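PDB 4FGQ: periplasmic protein from Legionella pneumophila subsp. pneumophila, which probably acts as a calcium-dependent periplasmic cysteine protease of the bacterial transglutaminase-like family. Local coordinates for residues F159-L164 against S179-W185; L34-K40 against T96-V100; E133-D138 against K146-R150; A30-L34 against S52-Q56. All blocks are in the same frame, centred on the assembly; numbering follows the deposited sequence.

Interactions 2 and 4 pack helices 22-38, 43-55 and 86-100 on one another; their centres lie about 10 Å apart, they share Leu-34, and their segments alternate along the chain. They touch through Thr-96, whose OG1 probably bonds Trp-31 NE1 and packs on Phe-54. Interaction 3 finishes the edge of the six-stranded antiparallel sheet at strands 135-137 and 145-146. Interaction 1, last in the chain and 22 to 25 Å from the others between centres, sets the turn after strand 153-159 against the start of helix 183-192. Sheet and helices are joined through interaction 3: Leu-137 packs on Leu-97, and the carbonyl of Asp-138 probably accepts a hydrogen bond from Asn-55.

Interaction 1 (F159-L164 against S179-W185); sequences FNAEGL and SKSLGKW
Trp-185 holds its CG anti to the backbone N (chi1 -180°), while Phe-159 turns its CG between its own N and carbonyl carbon (chi1 63°), and the two rings thereby meet as a T-shaped pair. The phenyl presents its edge to the indole face, CE1 lying 3.5 Å from Trp-185 CD2, with the planes at 70°. On a face of the phenyl ring rests the CD2 methyl of Leu-182, 3.7 Å from Phe-159 CG, in a CH-pi contact; Leu-182 is the N-cap residue of helix 183-192. Segment 159-164 is the turn between antiparallel strands 153-159 and 164-166. Asn-160 OD1 shapes it, accepting from Glu-162 N (3.0 Å) in an Asx turn and also from Gly-163 N (2.9 Å), which makes an Asx motif. The backbone carbonyl of Asn-160 faces the other segment. Trp-185 NE1 donates to Asn-160 O at 3.1 Å, coming from above the carbonyl plane and not along a lone pair. Ser-179 OG lies 3.1 Å from Asn-160 O and 3.2 Å from Ala-161 O; both contacts are weak, and they compete for one proton. Trp-72 also meets the Phe-159 ring and touches Leu-182 and Trp-185, and Tyr-94 OH bonds Ala-161 N.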
loop_
_atom_site.group_PDB
_atom_site.type_symbol
_atom_site.label_atom_id
_atom_site.label_comp_id
_atom_site.label_asym_id
_atom_site.label_seq_id
_atom_site.Cartn_x
_atom_site.Cartn_y
_atom_site.Cartn_z
ATOM N N PHE A 159 -3.858 -9.891 -2.693
ATOM C CA PHE A 159 -3.110 -10.569 -1.643
ATOM C C PHE A 159 -2.938 -9.682 -0.419
ATOM O O PHE A 159 -3.108 -8.462 -0.482
ATOM C CB PHE A 159 -1.736 -10.993 -2.172
ATOM C CG PHE A 159 -0.867 -9.848 -2.581
ATOM C CD1 PHE A 159 0.096 -9.351 -1.718
ATOM C CD2 PHE A 159 -1.016 -9.256 -3.833
ATOM C CE1 PHE A 159 0.905 -8.287 -2.094
ATOM C CE2 PHE A 159 -0.210 -8.187 -4.215
ATOM C CZ PHE A 159 0.746 -7.709 -3.346
ATOM N N ASN A 160 -2.612 -10.306 0.708
ATOM C CA ASN A 160 -2.147 -9.567 1.877
ATOM C C ASN A 160 -1.140 -10.427 2.640
ATOM O O ASN A 160 -0.657 -11.424 2.106
ATOM C CB ASN A 160 -3.315 -9.100 2.765
ATOM C CG ASN A 160 -4.239 -10.231 3.169
ATOM O OD1 ASN A 160 -3.832 -11.390 3.228
ATOM N ND2 ASN A 160 -5.502 -9.896 3.455
ATOM N N ALA A 161 -0.827 -10.069 3.878
ATOM C CA ALA A 161 0.176 -10.832 4.620
ATOM C C ALA A 161 -0.240 -12.284 4.824
ATOM O O ALA A 161 0.607 -13.157 5.021
ATOM C CB ALA A 161 0.497 -10.166 5.953
ATOM N N GLU A 162 -1.544 -12.550 4.762
ATOM C CA GLU A 162 -2.049 -13.881 5.075
ATOM C C GLU A 162 -2.341 -14.739 3.851
ATOM O O GLU A 162 -2.010 -15.926 3.833
ATOM C CB GLU A 162 -3.311 -13.793 5.944
ATOM C CG GLU A 162 -3.077 -13.275 7.352
ATOM C CD GLU A 162 -3.009 -11.763 7.423
ATOM O OE1 GLU A 162 -2.209 -11.245 8.233
ATOM O OE2 GLU A 162 -3.762 -11.091 6.679
ATOM N N GLY A 163 -2.965 -14.150 2.835
ATOM C CA GLY A 163 -3.460 -14.940 1.725
ATOM C C GLY A 163 -3.205 -14.367 0.346
ATOM O O GLY A 163 -2.689 -13.260 0.195
ATOM N N LEU A 164 -3.579 -15.152 -0.657
ATOM C CA LEU A 164 -3.465 -14.791 -2.064
ATOM C C LEU A 164 -4.725 -15.307 -2.745
ATOM O O LEU A 164 -5.087 -16.474 -2.583
ATOM C CB LEU A 164 -2.241 -15.473 -2.677
ATOM C CG LEU A 164 -2.168 -15.504 -4.201
ATOM C CD1 LEU A 164 -1.892 -14.107 -4.719
ATOM C CD2 LEU A 164 -1.098 -16.483 -4.665
ATOM N N SER A 179 0.201 -16.329 0.690
ATOM C CA SER A 179 0.772 -15.238 -0.095
ATOM C C SER A 179 2.248 -15.455 -0.426
ATOM O O SER A 179 2.790 -14.798 -1.305
ATOM C CB SER A 179 0.592 -13.912 0.647
ATOM O OG SER A 179 1.122 -13.993 1.962
ATOM N N LYS A 180 2.891 -16.382 0.275
ATOM C CA LYS A 180 4.318 -16.633 0.082
ATOM C C LYS A 180 4.646 -17.366 -1.229
ATOM O O LYS A 180 5.819 -17.546 -1.560
ATOM C CB LYS A 180 4.894 -17.380 1.276
ATOM N N SER A 181 3.617 -17.791 -1.964
ATOM C CA SER A 181 3.807 -18.370 -3.295
ATOM C C SER A 181 4.113 -17.240 -4.274
ATOM O O SER A 181 4.533 -17.467 -5.410
ATOM C CB SER A 181 2.557 -19.130 -3.741
ATOM O OG SER A 181 2.111 -20.024 -2.736
ATOM N N LEU A 182 3.876 -16.020 -3.804
ATOM C CA LEU A 182 4.259 -14.798 -4.488
ATOM C C LEU A 182 5.671 -14.474 -3.996
ATOM O O LEU A 182 5.849 -13.924 -2.906
ATOM C CB LEU A 182 3.277 -13.688 -4.099
ATOM C CG LEU A 182 2.823 -12.554 -5.019
ATOM C CD1 LEU A 182 2.386 -13.082 -6.363
ATOM C CD2 LEU A 182 1.672 -11.804 -4.351
ATOM N N GLY A 183 6.672 -14.843 -4.794
ATOM C CA GLY A 183 8.069 -14.778 -4.387
ATOM C C GLY A 183 8.577 -13.442 -3.871
ATOM O O GLY A 183 9.265 -13.397 -2.847
ATOM N N LYS A 184 8.250 -12.360 -4.573
ATOM C CA LYS A 184 8.727 -11.031 -4.196
ATOM C C LYS A 184 8.108 -10.578 -2.897
ATOM O O LYS A 184 8.714 -9.819 -2.148
ATOM C CB LYS A 184 8.363 -10.003 -5.261
ATOM C CG LYS A 184 8.982 -10.238 -6.608
ATOM C CD LYS A 184 8.176 -9.496 -7.648
ATOM C CE LYS A 184 8.846 -9.587 -8.981
ATOM N NZ LYS A 184 8.102 -8.836 -10.030
ATOM N N TRP A 185 6.880 -11.024 -2.665
ATOM C CA TRP A 185 6.116 -10.653 -1.484
ATOM C C TRP A 185 6.680 -11.395 -0.284
ATOM O O TRP A 185 6.876 -10.814 0.779
ATOM C CB TRP A 185 4.641 -11.000 -1.708
ATOM C CG TRP A 185 3.701 -10.673 -0.578
ATOM C CD1 TRP A 185 2.881 -11.543 0.071
ATOM C CD2 TRP A 185 3.460 -9.382 0.010
ATOM N NE1 TRP A 185 2.149 -10.884 1.033
ATOM C CE2 TRP A 185 2.490 -9.557 1.020
ATOM C CE3 TRP A 185 3.980 -8.105 -0.211
ATOM C CZ2 TRP A 185 2.020 -8.498 1.801
ATOM C CZ3 TRP A 185 3.518 -7.053 0.566
ATOM C CH2 TRP A 185 2.547 -7.256 1.560
#

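Interaction 2 (L34-K40 against T96-V100); sequences LIDSLKK and TLVAV
Val-100 presses its CG1 methyl onto the last turn of the opposing helix, 3.7 Å from Ile-35 CA and 3.8 Å from Leu-38 CB. Ile-35 spreads its two branches over the other segment. CG1, anti to the carbonyl carbon (chi1 -69°), comes 3.8 Å from Thr-96 CG2, and the CD1 methyl beyond it reaches Ala-99 CB at 4.1 Å; the other branch, CG2, meets Val-100 CG1 at 3.9 Å. Thr-96 CG2 also receives the CD2 methyl of Leu-34, the two side chains crossing at about a right angle. At the exposed border the extended chain of Lys-39 runs past the carbonyl of Ala-99. A single water closes the outer end, accepting from Lys-40 N at 3.0 Å and donating to Val-100 O at 2.6 Å. Farther out, Thr-96 OG1 bonds Ile-92 O on its own helix, Ser-37 OG donates to the carbonyl of Leu-34, and Ile-8, Val-10 and Ile-13 pack on Ile-35. The axes of the short segments 34-38 and 96-100 come within 9.2 Å and cross at -43°. This is apolar packing between helices 22-38 and 86-100, the latter carrying the calcium-site residues Glu-87 and Asp-88, empty here, near its start, in the helical half of what is probably a papain-like (clan CA) fold.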
loop_
_atom_site.group_PDB
_atom_site.type_symbol
_atom_site.label_atom_id
_atom_site.label_comp_id
_atom_site.label_asym_id
_atom_site.label_seq_id
_atom_site.Cartn_x
_atom_site.Cartn_y
_atom_site.Cartn_z
ATOM N N LEU A 34 1.792 10.083 11.713
ATOM C CA LEU A 34 0.564 9.689 11.017
ATOM C C LEU A 34 -0.074 8.492 11.701
ATOM O O LEU A 34 -1.278 8.502 12.017
ATOM C CB LEU A 34 0.867 9.341 9.549
ATOM C CG LEU A 34 -0.287 8.756 8.724
ATOM C CD1 LEU A 34 -1.235 9.851 8.296
ATOM C CD2 LEU A 34 0.240 8.006 7.507
ATOM N N ILE A 35 0.725 7.454 11.935
ATOM C CA ILE A 35 0.202 6.239 12.571
ATOM C C ILE A 35 -0.356 6.552 13.956
ATOM O O ILE A 35 -1.470 6.145 14.276
ATOM C CB ILE A 35 1.262 5.125 12.648
ATOM C CG1 ILE A 35 1.572 4.611 11.236
ATOM C CG2 ILE A 35 0.763 3.974 13.507
ATOM C CD1 ILE A 35 2.807 3.745 11.151
ATOM N N ASP A 36 0.393 7.303 14.761
ATOM C CA ASP A 36 -0.085 7.671 16.092
ATOM C C ASP A 36 -1.404 8.439 16.037
ATOM O O ASP A 36 -2.304 8.209 16.856
ATOM C CB ASP A 36 0.964 8.509 16.829
ATOM C CG ASP A 36 1.878 7.669 17.704
ATOM O OD1 ASP A 36 1.513 6.514 18.017
ATOM O OD2 ASP A 36 2.955 8.172 18.093
ATOM N N SER A 37 -1.514 9.343 15.068
ATOM C CA SER A 37 -2.655 10.252 14.971
ATOM C C SER A 37 -3.923 9.545 14.507
ATOM O O SER A 37 -5.027 10.023 14.761
ATOM C CB SER A 37 -2.347 11.418 14.028
ATOM O OG SER A 37 -2.475 11.046 12.665
ATOM N N LEU A 38 -3.763 8.413 13.832
ATOM C CA LEU A 38 -4.913 7.723 13.241
ATOM C C LEU A 38 -5.451 6.562 14.070
ATOM O O LEU A 38 -6.525 6.046 13.780
ATOM C CB LEU A 38 -4.594 7.230 11.825
ATOM C CG LEU A 38 -4.401 8.333 10.786
ATOM C CD1 LEU A 38 -4.039 7.699 9.446
ATOM C CD2 LEU A 38 -5.662 9.164 10.669
ATOM N N LYS A 39 -4.722 6.143 15.096
ATOM C CA LYS A 39 -5.252 5.131 16.002
ATOM C C LYS A 39 -6.557 5.614 16.634
ATOM O O LYS A 39 -6.655 6.768 17.058
ATOM C CB LYS A 39 -4.220 4.776 17.074
ATOM C CG LYS A 39 -3.007 4.039 16.506
ATOM C CD LYS A 39 -2.010 3.688 17.601
ATOM C CE LYS A 39 -0.828 2.913 17.031
ATOM N NZ LYS A 39 0.260 2.707 18.033
ATOM N N LYS A 40 -7.554 4.735 16.672
ATOM C CA LYS A 40 -8.848 5.023 17.301
ATOM C C LYS A 40 -9.618 6.158 16.611
ATOM O O LYS A 40 -10.394 6.869 17.246
ATOM C CB LYS A 40 -8.677 5.300 18.801
ATOM C CG LYS A 40 -8.029 4.142 19.547
ATOM C CD LYS A 40 -7.702 4.509 20.987
ATOM C CE LYS A 40 -7.060 3.341 21.718
ATOM N NZ LYS A 40 -7.931 2.136 21.698
ATOM N N THR A 96 0.588 0.382 6.662
ATOM C CA THR A 96 0.300 1.507 7.540
ATOM C C THR A 96 -1.123 1.400 8.084
ATOM O O THR A 96 -1.358 1.642 9.266
ATOM C CB THR A 96 0.497 2.837 6.809
ATOM O OG1 THR A 96 1.857 2.925 6.375
ATOM C CG2 THR A 96 0.210 4.015 7.734
ATOM N N LEU A 97 -2.063 0.998 7.228
ATOM C CA LEU A 97 -3.448 0.807 7.677
ATOM C C LEU A 97 -3.562 -0.310 8.709
ATOM O O LEU A 97 -4.317 -0.185 9.675
ATOM C CB LEU A 97 -4.389 0.583 6.489
ATOM C CG LEU A 97 -4.714 1.924 5.806
ATOM C CD1 LEU A 97 -5.195 1.694 4.376
ATOM C CD2 LEU A 97 -5.782 2.703 6.619
ATOM N N VAL A 98 -2.818 -1.394 8.521
ATOM C CA VAL A 98 -2.789 -2.463 9.521
ATOM C C VAL A 98 -2.250 -1.902 10.840
ATOM O O VAL A 98 -2.791 -2.173 11.916
ATOM C CB VAL A 98 -1.959 -3.673 9.032
ATOM C CG1 VAL A 98 -1.718 -4.661 10.174
ATOM C CG2 VAL A 98 -2.660 -4.347 7.845
ATOM N N ALA A 99 -1.215 -1.069 10.749
ATOM C CA ALA A 99 -0.611 -0.465 11.937
ATOM C C ALA A 99 -1.560 0.441 12.727
ATOM O O ALA A 99 -1.429 0.549 13.950
ATOM C CB ALA A 99 0.671 0.308 11.568
ATOM N N VAL A 100 -2.501 1.104 12.051
ATOM C CA VAL A 100 -3.386 2.023 12.767
ATOM C C VAL A 100 -4.627 1.307 13.272
ATOM O O VAL A 100 -5.430 1.883 14.015
ATOM C CB VAL A 100 -3.781 3.291 11.954
ATOM C CG1 VAL A 100 -2.544 4.009 11.408
ATOM C CG2 VAL A 100 -4.724 2.943 10.839
HETATM O O HOH W 1 -7.131 1.840 16.030
#

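Interaction 3 (E133-D138 against K146-R150)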
loop_
_atom_site.group_PDB
_atom_site.type_symbol
_atom_site.label_atom_id
_atom_site.label_comp_id
_atom_site.label_asym_id
_atom_site.label_seq_id
_atom_site.Cartn_x
_atom_site.Cartn_y
_atom_site.Cartn_z
ATOM N N GLU A 133 -18.745 -4.764 -2.016
ATOM C CA GLU A 133 -17.985 -4.114 -3.059
ATOM C C GLU A 133 -16.816 -3.353 -2.424
ATOM O O GLU A 133 -17.027 -2.571 -1.497
ATOM C CB GLU A 133 -18.909 -3.136 -3.763
ATOM C CG GLU A 133 -18.285 -2.388 -4.891
ATOM C CD GLU A 133 -19.299 -1.559 -5.639
ATOM O OE1 GLU A 133 -20.452 -1.416 -5.172
ATOM O OE2 GLU A 133 -18.937 -1.046 -6.701
ATOM N N PRO A 134 -15.584 -3.576 -2.912
ATOM C CA PRO A 134 -14.441 -2.936 -2.254
ATOM C C PRO A 134 -14.254 -1.480 -2.659
ATOM O O PRO A 134 -14.742 -1.069 -3.717
ATOM C CB PRO A 134 -13.246 -3.773 -2.724
ATOM C CG PRO A 134 -13.678 -4.315 -4.057
ATOM C CD PRO A 134 -15.165 -4.538 -3.948
ATOM N N LEU A 135 -13.592 -0.720 -1.793
ATOM C CA LEU A 135 -13.236 0.670 -2.056
ATOM C C LEU A 135 -11.785 0.679 -2.516
ATOM O O LEU A 135 -10.948 -0.033 -1.952
ATOM C CB LEU A 135 -13.394 1.483 -0.780
ATOM C CG LEU A 135 -14.784 1.452 -0.154
ATOM C CD1 LEU A 135 -14.855 2.459 1.002
ATOM C CD2 LEU A 135 -15.838 1.750 -1.193
ATOM N N ILE A 136 -11.487 1.476 -3.543
ATOM C CA ILE A 136 -10.180 1.441 -4.178
ATOM C C ILE A 136 -9.299 2.620 -3.761
ATOM O O ILE A 136 -9.629 3.787 -4.014
ATOM C CB ILE A 136 -10.316 1.433 -5.722
ATOM C CG1 ILE A 136 -11.205 0.274 -6.196
ATOM C CG2 ILE A 136 -8.945 1.363 -6.356
ATOM C CD1 ILE A 136 -10.664 -1.100 -5.858
ATOM N N LEU A 137 -8.174 2.310 -3.122
ATOM C CA LEU A 137 -7.179 3.312 -2.737
ATOM C C LEU A 137 -6.072 3.279 -3.794
ATOM O O LEU A 137 -5.291 2.308 -3.872
ATOM C CB LEU A 137 -6.597 2.992 -1.359
ATOM C CG LEU A 137 -7.436 3.442 -0.157
ATOM C CD1 LEU A 137 -8.702 2.580 0.001
ATOM C CD2 LEU A 137 -6.589 3.404 1.117
ATOM N N ASP A 138 -6.018 4.336 -4.607
ATOM C CA ASP A 138 -5.184 4.385 -5.804
ATOM C C ASP A 138 -4.139 5.467 -5.635
ATOM O O ASP A 138 -4.303 6.369 -4.809
ATOM C CB ASP A 138 -6.092 4.716 -6.997
ATOM C CG ASP A 138 -5.498 4.326 -8.333
ATOM O OD1 ASP A 138 -4.270 4.168 -8.431
ATOM O OD2 ASP A 138 -6.286 4.204 -9.295
ATOM N N LYS A 146 -15.709 3.218 -5.106
ATOM C CA LYS A 146 -16.148 1.829 -5.160
ATOM C C LYS A 146 -15.650 1.157 -6.428
ATOM O O LYS A 146 -15.435 1.816 -7.447
ATOM C CB LYS A 146 -17.678 1.756 -5.137
ATOM C CG LYS A 146 -18.295 1.826 -3.751
ATOM C CD LYS A 146 -19.825 1.861 -3.812
ATOM C CE LYS A 146 -20.349 3.216 -4.290
ATOM N NZ LYS A 146 -20.433 3.323 -5.771
ATOM N N ALA A 147 -15.495 -0.163 -6.382
ATOM C CA ALA A 147 -15.051 -0.901 -7.562
ATOM C C ALA A 147 -15.899 -0.632 -8.811
ATOM O O ALA A 147 -15.352 -0.492 -9.904
ATOM C CB ALA A 147 -14.990 -2.400 -7.273
ATOM N N SER A 148 -17.221 -0.551 -8.664
ATOM C CA SER A 148 -18.083 -0.319 -9.830
ATOM C C SER A 148 -17.905 1.083 -10.406
ATOM O O SER A 148 -18.292 1.340 -11.547
ATOM C CB SER A 148 -19.555 -0.547 -9.498
ATOM O OG SER A 148 -19.954 0.323 -8.453
ATOM N N ALA A 149 -17.329 1.981 -9.615
ATOM C CA ALA A 149 -17.020 3.333 -10.087
ATOM C C ALA A 149 -15.604 3.393 -10.659
ATOM O O ALA A 149 -15.105 4.470 -11.009
ATOM C CB ALA A 149 -17.196 4.348 -8.972
ATOM N N ARG A 150 -14.952 2.236 -10.737
ATOM C CA ARG A 150 -13.643 2.124 -11.394
ATOM C C ARG A 150 -13.671 1.057 -12.490
ATOM O O ARG A 150 -12.949 0.059 -12.415
ATOM C CB ARG A 150 -12.550 1.787 -10.367
ATOM C CG ARG A 150 -12.337 2.829 -9.272
ATOM C CD ARG A 150 -11.915 4.173 -9.848
ATOM N NE ARG A 150 -10.780 4.006 -10.757
ATOM C CZ ARG A 150 -9.500 4.116 -10.405
ATOM N NH1 ARG A 150 -9.164 4.398 -9.148
ATOM N NH2 ARG A 150 -8.551 3.936 -11.324
HETATM O O HOH W 2 -10.253 5.094 -6.485
HETATM O O HOH W 3 -5.706 4.293 -11.898
#
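Asp-138 OD2 is gripped by Arg-150 through both terminal nitrogens, NH1 at 2.9 Å and NH2 at 3.1 Å, in an end-on salt bridge to a single oxygen. NH1 approaches on the anti lone pair and NH2 nearly in line with the C-O bond, and the carboxylate and guanidinium planes are only 8° apart. A water adds a third bond, donating to Asp-138 OD2 and accepting from Arg-150 NH2. Arg-150 gets there by bending at chi2 (-61°) and chi3 (-51°), its chain curling past Ile-136; a second water links its NH1 to the carbonyl of Ile-136. Asp-152 forms a further salt bridge with NH2, while Asp-138 turns its other oxygen, OD1, to His-121 NE2 and Leu-140 N.

At the far end of the contact the extended chain of Glu-133 brings OE2 to the start of the 3-10 segment 147-149, where Ser-148 N donates to it at 2.7 Å. Between these ends, Ala-147 N donates to Pro-134 O at 2.9 Å. Leu-135 and Lys-146 form an antiparallel non-hydrogen-bonded pair, with Leu-135 CD2 lying 3.5 Å from Lys-146 CG. Backbone bonding of Ile-136 with Leu-145 also fastens the short strand 145-146 to strand 135-137 at the outer edge of the sheet.

With the arginine and one water on OD2, and His-121 and Leu-140 N on OD1, the rotation of the Asp-138 carboxylate is probably fixed from both oxygens; its bond to His-121 is consistent with the His-Asp pair of a transglutaminase-like Cys-His-Asp triad.

Interaction 4 (A30-L34 against S52-Q56); sequences AWGNL and SFFNQ
Phe-53 reaches across to helix 22-38 with its CG anti to the backbone N (chi1 -179°). The two consecutive helices 22-38 and 43-55 pack here, in the helical part of the protein. Its CB lies 3.9 Å from Leu-34 CD2 and its CG 3.7 Å from Leu-34 CD2; the same methyl sits over one face of the ring as a CH-pi donor, 3.6 Å from Phe-53 CD2 and 29° off the normal through the ring centre. Farther along, CE1 passes 4.1 Å from Ala-30 CB. At the tip, CZ meets Ala-30 CB at 3.9 Å, the alanine methyl lying at the ring edge near its plane. The leucine and the alanine, one helical turn apart, thus hold the ring by a face and an edge.

Phe-54, next in sequence, points its own edge elsewhere. Its CZ comes 3.6 Å from Trp-31 CD1, and the two rings form an offset edge-to-face pair with the phenyl edge toward the indole face and planes at 77°. Phe-53 CD2 in turn lies over the centre of a face of Phe-54, so the neighbouring rings brace each other. On the face of Phe-53 opposite Leu-34 lies the amide of Gln-56, whose NE2 donates to the carbonyl of Phe-53 at 3.1 Å. Helices 75-81 and 86-100 supply Ile-79 and Ile-92 against Phe-54.

Between the two segments the contact is wholly apolar and aromatic, resting on shape, on the Leu-34 methyl over a ring and on one ring edge turned to an electron-rich face. The indole N-H of Trp-31, deep in this packing, is satisfied by Thr-96 OG1, which ties helix 22-38 to helix 86-100 and probably fixes the rotation of the indole that Phe-54 meets.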
loop_
_atom_site.group_PDB
_atom_site.type_symbol
_atom_site.label_atom_id
_atom_site.label_comp_id
_atom_site.label_asym_id
_atom_site.label_seq_id
_atom_site.Cartn_x
_atom_site.Cartn_y
_atom_site.Cartn_z
ATOM N N ALA A 30 7.269 11.835 10.205
ATOM C CA ALA A 30 5.923 12.122 9.722
ATOM C C ALA A 30 5.069 10.864 9.601
ATOM O O ALA A 30 3.874 10.888 9.905
ATOM C CB ALA A 30 5.996 12.853 8.387
ATOM N N TRP A 31 5.688 9.775 9.157
ATOM C CA TRP A 31 5.026 8.477 9.036
ATOM C C TRP A 31 4.605 7.981 10.423
ATOM O O TRP A 31 3.474 7.519 10.615
ATOM C CB TRP A 31 5.996 7.495 8.386
ATOM C CG TRP A 31 5.464 6.136 8.096
ATOM C CD1 TRP A 31 4.160 5.766 7.917
ATOM C CD2 TRP A 31 6.248 4.951 7.933
ATOM N NE1 TRP A 31 4.088 4.407 7.662
ATOM C CE2 TRP A 31 5.353 3.893 7.667
ATOM C CE3 TRP A 31 7.620 4.686 7.996
ATOM C CZ2 TRP A 31 5.797 2.586 7.460
ATOM C CZ3 TRP A 31 8.052 3.384 7.789
ATOM C CH2 TRP A 31 7.146 2.357 7.525
ATOM N N GLY A 32 5.521 8.068 11.380
ATOM C CA GLY A 32 5.223 7.672 12.748
ATOM C C GLY A 32 4.120 8.527 13.348
ATOM O O GLY A 32 3.218 8.005 14.012
ATOM N N ASN A 33 4.186 9.842 13.127
ATOM C CA ASN A 33 3.150 10.735 13.641
ATOM C C ASN A 33 1.792 10.425 13.004
ATOM O O ASN A 33 0.763 10.480 13.683
ATOM C CB ASN A 33 3.527 12.207 13.446
ATOM C CG ASN A 33 4.691 12.637 14.332
ATOM O OD1 ASN A 33 5.019 11.972 15.315
ATOM N ND2 ASN A 33 5.308 13.767 13.993
ATOM N N LEU A 34 1.792 10.083 11.713
ATOM C CA LEU A 34 0.564 9.689 11.017
ATOM C C LEU A 34 -0.074 8.492 11.701
ATOM O O LEU A 34 -1.278 8.502 12.017
ATOM C CB LEU A 34 0.867 9.341 9.549
ATOM C CG LEU A 34 -0.287 8.756 8.724
ATOM C CD1 LEU A 34 -1.235 9.851 8.296
ATOM C CD2 LEU A 34 0.240 8.006 7.507
ATOM N N SER A 52 -4.128 9.744 1.346
ATOM C CA SER A 52 -3.659 11.079 0.960
ATOM C C SER A 52 -2.217 11.352 1.394
ATOM O O SER A 52 -1.457 12.028 0.676
ATOM C CB SER A 52 -4.621 12.165 1.465
ATOM O OG SER A 52 -4.638 12.257 2.887
ATOM N N PHE A 53 -1.828 10.821 2.555
ATOM C CA PHE A 53 -0.454 10.992 3.028
ATOM C C PHE A 53 0.511 10.399 2.022
ATOM O O PHE A 53 1.466 11.055 1.609
ATOM C CB PHE A 53 -0.234 10.314 4.392
ATOM C CG PHE A 53 1.169 10.493 4.933
ATOM C CD1 PHE A 53 1.526 11.647 5.601
ATOM C CD2 PHE A 53 2.122 9.496 4.773
ATOM C CE1 PHE A 53 2.822 11.811 6.097
ATOM C CE2 PHE A 53 3.411 9.655 5.258
ATOM C CZ PHE A 53 3.763 10.811 5.923
ATOM N N PHE A 54 0.273 9.154 1.634
ATOM C CA PHE A 54 1.221 8.515 0.722
ATOM C C PHE A 54 1.094 8.986 -0.710
ATOM O O PHE A 54 2.066 8.918 -1.457
ATOM C CB PHE A 54 1.163 6.990 0.864
ATOM C CG PHE A 54 1.791 6.528 2.136
ATOM C CD1 PHE A 54 3.136 6.759 2.357
ATOM C CD2 PHE A 54 1.032 5.968 3.153
ATOM C CE1 PHE A 54 3.743 6.391 3.544
ATOM C CE2 PHE A 54 1.640 5.589 4.352
ATOM C CZ PHE A 54 2.998 5.803 4.541
ATOM N N ASN A 55 -0.070 9.508 -1.092
ATOM C CA ASN A 55 -0.234 9.930 -2.486
ATOM C C ASN A 55 0.594 11.143 -2.876
ATOM O O ASN A 55 0.735 11.432 -4.066
ATOM C CB ASN A 55 -1.703 10.126 -2.862
ATOM C CG ASN A 55 -2.366 8.828 -3.238
ATOM O OD1 ASN A 55 -1.683 7.832 -3.493
ATOM N ND2 ASN A 55 -3.698 8.814 -3.265
ATOM N N GLN A 56 1.158 11.817 -1.875
ATOM C CA GLN A 56 2.035 12.981 -2.063
ATOM C C GLN A 56 3.472 12.604 -2.437
ATOM O O GLN A 56 4.257 13.479 -2.768
ATOM C CB GLN A 56 2.128 13.800 -0.755
ATOM C CG GLN A 56 3.152 13.180 0.240
ATOM C CD GLN A 56 3.451 14.013 1.452
ATOM O OE1 GLN A 56 4.002 15.114 1.349
ATOM N NE2 GLN A 56 3.127 13.481 2.624
#